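Local coordinates for protein-tyrosine-phosphatase (Shewanella sp., PDB 2Z72) that removes phosphate from phosphotyrosine in proteins, acting as a cold-active, zinc-containing phosphatase of the calcineurin-like phosphoesterase family, at residues M147-M153 with P254-R258. Numbering follows the deposited sequence. Where two conformers were deposited one is given.
With ZN (zinc ion), chain C.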
loop_
_atom_site.group_PDB
_atom_site.type_symbol
_atom_site.label_atom_id
_atom_site.label_comp_id
_atom_site.label_asym_id
_atom_site.label_seq_id
_atom_site.Cartn_x
_atom_site.Cartn_y
_atom_site.Cartn_z
ATOM N N MET A 147 4.269 -2.691 1.333
ATOM C CA MET A 147 5.116 -2.169 0.256
ATOM C C MET A 147 4.933 -2.920 -1.041
ATOM O O MET A 147 5.016 -4.144 -1.089
ATOM C CB MET A 147 6.579 -2.298 0.627
ATOM C CG MET A 147 7.023 -1.519 1.844
ATOM S SD MET A 147 7.217 0.272 1.517
ATOM C CE MET A 147 8.794 0.316 0.751
ATOM N N GLY A 148 4.651 -2.179 -2.107
ATOM C CA GLY A 148 4.635 -2.733 -3.439
ATOM C C GLY A 148 5.859 -2.442 -4.202
ATOM O O GLY A 148 6.820 -1.795 -3.712
ATOM N N ASN A 149 5.918 -2.876 -5.476
ATOM C CA ASN A 149 7.108 -2.589 -6.252
ATOM C C ASN A 149 7.291 -1.090 -6.490
ATOM O O ASN A 149 8.464 -0.668 -6.511
ATOM C CB ASN A 149 7.162 -3.381 -7.584
ATOM C CG ASN A 149 6.073 -3.072 -8.546
ATOM O OD1 ASN A 149 4.899 -3.056 -8.186
ATOM N ND2 ASN A 149 6.371 -2.900 -9.821
ATOM N N HIS A 150 6.210 -0.336 -6.623
ATOM C CA HIS A 150 6.437 1.110 -6.827
ATOM C C HIS A 150 6.886 1.826 -5.579
ATOM O O HIS A 150 7.656 2.800 -5.688
ATOM C CB HIS A 150 5.210 1.752 -7.442
ATOM C CG HIS A 150 5.086 1.347 -8.899
ATOM N ND1 HIS A 150 5.495 2.174 -9.918
ATOM C CD2 HIS A 150 4.646 0.194 -9.433
ATOM C CE1 HIS A 150 5.292 1.527 -11.032
ATOM N NE2 HIS A 150 4.773 0.330 -10.819
ATOM N N GLU A 151 6.498 1.430 -4.368
ATOM C CA GLU A 151 7.113 1.983 -3.175
ATOM C C GLU A 151 8.613 1.749 -3.178
ATOM O O GLU A 151 9.399 2.624 -2.848
ATOM C CB GLU A 151 6.484 1.438 -1.891
ATOM C CG GLU A 151 5.115 1.961 -1.543
ATOM C CD GLU A 151 4.048 1.586 -2.540
ATOM O OE1 GLU A 151 3.249 2.436 -2.927
ATOM O OE2 GLU A 151 4.027 0.376 -2.895
ATOM N N GLN A 152 9.014 0.496 -3.510
ATOM C CA GLN A 152 10.419 0.170 -3.523
ATOM C C GLN A 152 11.186 0.973 -4.587
ATOM O O GLN A 152 12.265 1.523 -4.341
ATOM C CB GLN A 152 10.639 -1.335 -3.763
ATOM C CG GLN A 152 10.060 -2.195 -2.645
ATOM C CD GLN A 152 10.055 -3.680 -2.967
ATOM O OE1 GLN A 152 10.048 -4.072 -4.133
ATOM N NE2 GLN A 152 10.070 -4.490 -1.914
ATOM N N MET A 153 10.588 1.081 -5.757
ATOM C CA MET A 153 11.219 1.835 -6.848
ATOM C C MET A 153 11.416 3.296 -6.457
ATOM O O MET A 153 12.511 3.835 -6.530
ATOM C CB MET A 153 10.389 1.731 -8.121
ATOM C CG MET A 153 10.809 0.465 -8.878
ATOM S SD MET A 153 10.156 0.385 -10.545
ATOM C CE MET A 153 8.436 0.019 -10.275
ATOM N N PRO A 254 8.539 -11.383 -4.110
ATOM C CA PRO A 254 7.188 -11.083 -3.665
ATOM C C PRO A 254 6.529 -9.836 -4.214
ATOM O O PRO A 254 5.290 -9.811 -4.238
ATOM C CB PRO A 254 7.398 -10.968 -2.131
ATOM C CG PRO A 254 8.514 -11.936 -1.815
ATOM C CD PRO A 254 9.436 -11.848 -3.023
ATOM N N THR A 255 7.285 -8.809 -4.583
ATOM C CA THR A 255 6.667 -7.581 -5.052
ATOM C C THR A 255 6.614 -7.423 -6.567
ATOM O O THR A 255 5.951 -6.509 -7.035
ATOM C CB THR A 255 7.359 -6.353 -4.451
ATOM O OG1 THR A 255 8.727 -6.394 -4.817
ATOM C CG2 THR A 255 7.201 -6.327 -2.943
ATOM N N TRP A 256 7.170 -8.370 -7.315
ATOM C CA TRP A 256 7.095 -8.327 -8.782
ATOM C C TRP A 256 6.495 -9.560 -9.399
ATOM O O TRP A 256 6.087 -9.525 -10.559
ATOM C CB TRP A 256 8.481 -8.114 -9.377
ATOM C CG TRP A 256 9.052 -6.761 -9.254
ATOM C CD1 TRP A 256 9.781 -6.244 -8.206
ATOM C CD2 TRP A 256 8.954 -5.711 -10.197
ATOM N NE1 TRP A 256 10.156 -4.966 -8.448
ATOM C CE2 TRP A 256 9.657 -4.590 -9.678
ATOM C CE3 TRP A 256 8.383 -5.563 -11.452
ATOM C CZ2 TRP A 256 9.773 -3.382 -10.358
ATOM C CZ3 TRP A 256 8.488 -4.377 -12.119
ATOM C CH2 TRP A 256 9.178 -3.283 -11.581
ATOM N N TYR A 257 6.470 -10.703 -8.702
ATOM C CA TYR A 257 6.090 -11.955 -9.321
ATOM C C TYR A 257 4.689 -11.922 -9.867
ATOM O O TYR A 257 3.767 -11.538 -9.161
ATOM C CB TYR A 257 6.168 -13.038 -8.256
ATOM C CG TYR A 257 5.888 -14.453 -8.741
ATOM C CD1 TYR A 257 6.650 -15.039 -9.769
ATOM C CD2 TYR A 257 4.888 -15.205 -8.129
ATOM C CE1 TYR A 257 6.389 -16.348 -10.167
ATOM C CE2 TYR A 257 4.657 -16.506 -8.555
ATOM C CZ TYR A 257 5.386 -17.063 -9.573
ATOM O OH TYR A 257 5.125 -18.363 -9.940
ATOM N N ARG A 258 4.557 -12.356 -11.123
ATOM C CA ARG A 258 3.282 -12.409 -11.776
ATOM C C ARG A 258 2.849 -13.815 -12.181
ATOM O O ARG A 258 1.939 -13.994 -12.978
ATOM C CB ARG A 258 3.196 -11.527 -13.053
ATOM C CG ARG A 258 3.349 -10.082 -12.681
ATOM C CD ARG A 258 2.928 -9.253 -13.866
ATOM N NE ARG A 258 3.373 -7.910 -13.795
ATOM C CZ ARG A 258 2.887 -6.786 -13.450
ATOM N NH1 ARG A 258 3.397 -5.533 -13.449
ATOM N NH2 ARG A 258 1.629 -6.818 -13.004
HETATM ZN ZN ZN C . 2.977 -3.504 -8.795
HETATM O O HOH W 1 11.738 -3.661 -6.249
HETATM O O HOH W 2 1.833 -2.842 -10.245
#
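Asn149, of the GNHE motif of the family, meets Trp256 at the two-zinc site of this calcineurin-like phosphatase. Asn149 OD1 binds a zinc ion at 2.1 Å. Its CG lies between the backbone N and the carbonyl carbon (chi1 63°), which turns the amide toward the metal and the indole. Asp114, His207, His286 and water 2 complete this zinc site, and Asp114 also binds the second zinc, with Asp78 and His80. CB and ND2 of Asn149 lie over one face of the indole. CB is 3.6 Å from the centroid of the five-membered ring of Trp256, a CH-pi contact. Asn149 ND2 sits above the six-membered ring, offset toward the rim and 3.3 Å from Trp256 CH2. The amide stands steeply on the indole, its plane 72° from the ring plane. With OD1 on zinc and ND2 against the ring, its rotation is probably limited. In the conformer given, Met153 adds a Met-aromatic contact, with SD at the ring edge, 5.0 Å from the centroid of the six-membered ring of Trp256. Met153 CE packs 3.6 Å from Trp256 CH2 and also covers one face of the His150 ring. Beside this layer, Thr255 OG1 donates to Gln152 OE1 at 2.8 Å, tilted 28° from the carbonyl plane. Water 1 donates to the same Gln152 OE1 and accepts from Trp256 NE1 at 3.0 Å, in the plane of the indole. Two donors thus grip this buried oxygen, and the water links it to the ring. Thr255 O is also buried, with no hydrogen-bond partner. Gly148 is at the N-cap position of helix 149-156, which follows strand 142-145. The contact joins the start of this helix to the loop between helices 243-249 and 267-277, with Tyr228 of helix 221-231 packing on Gln152 and Pro254.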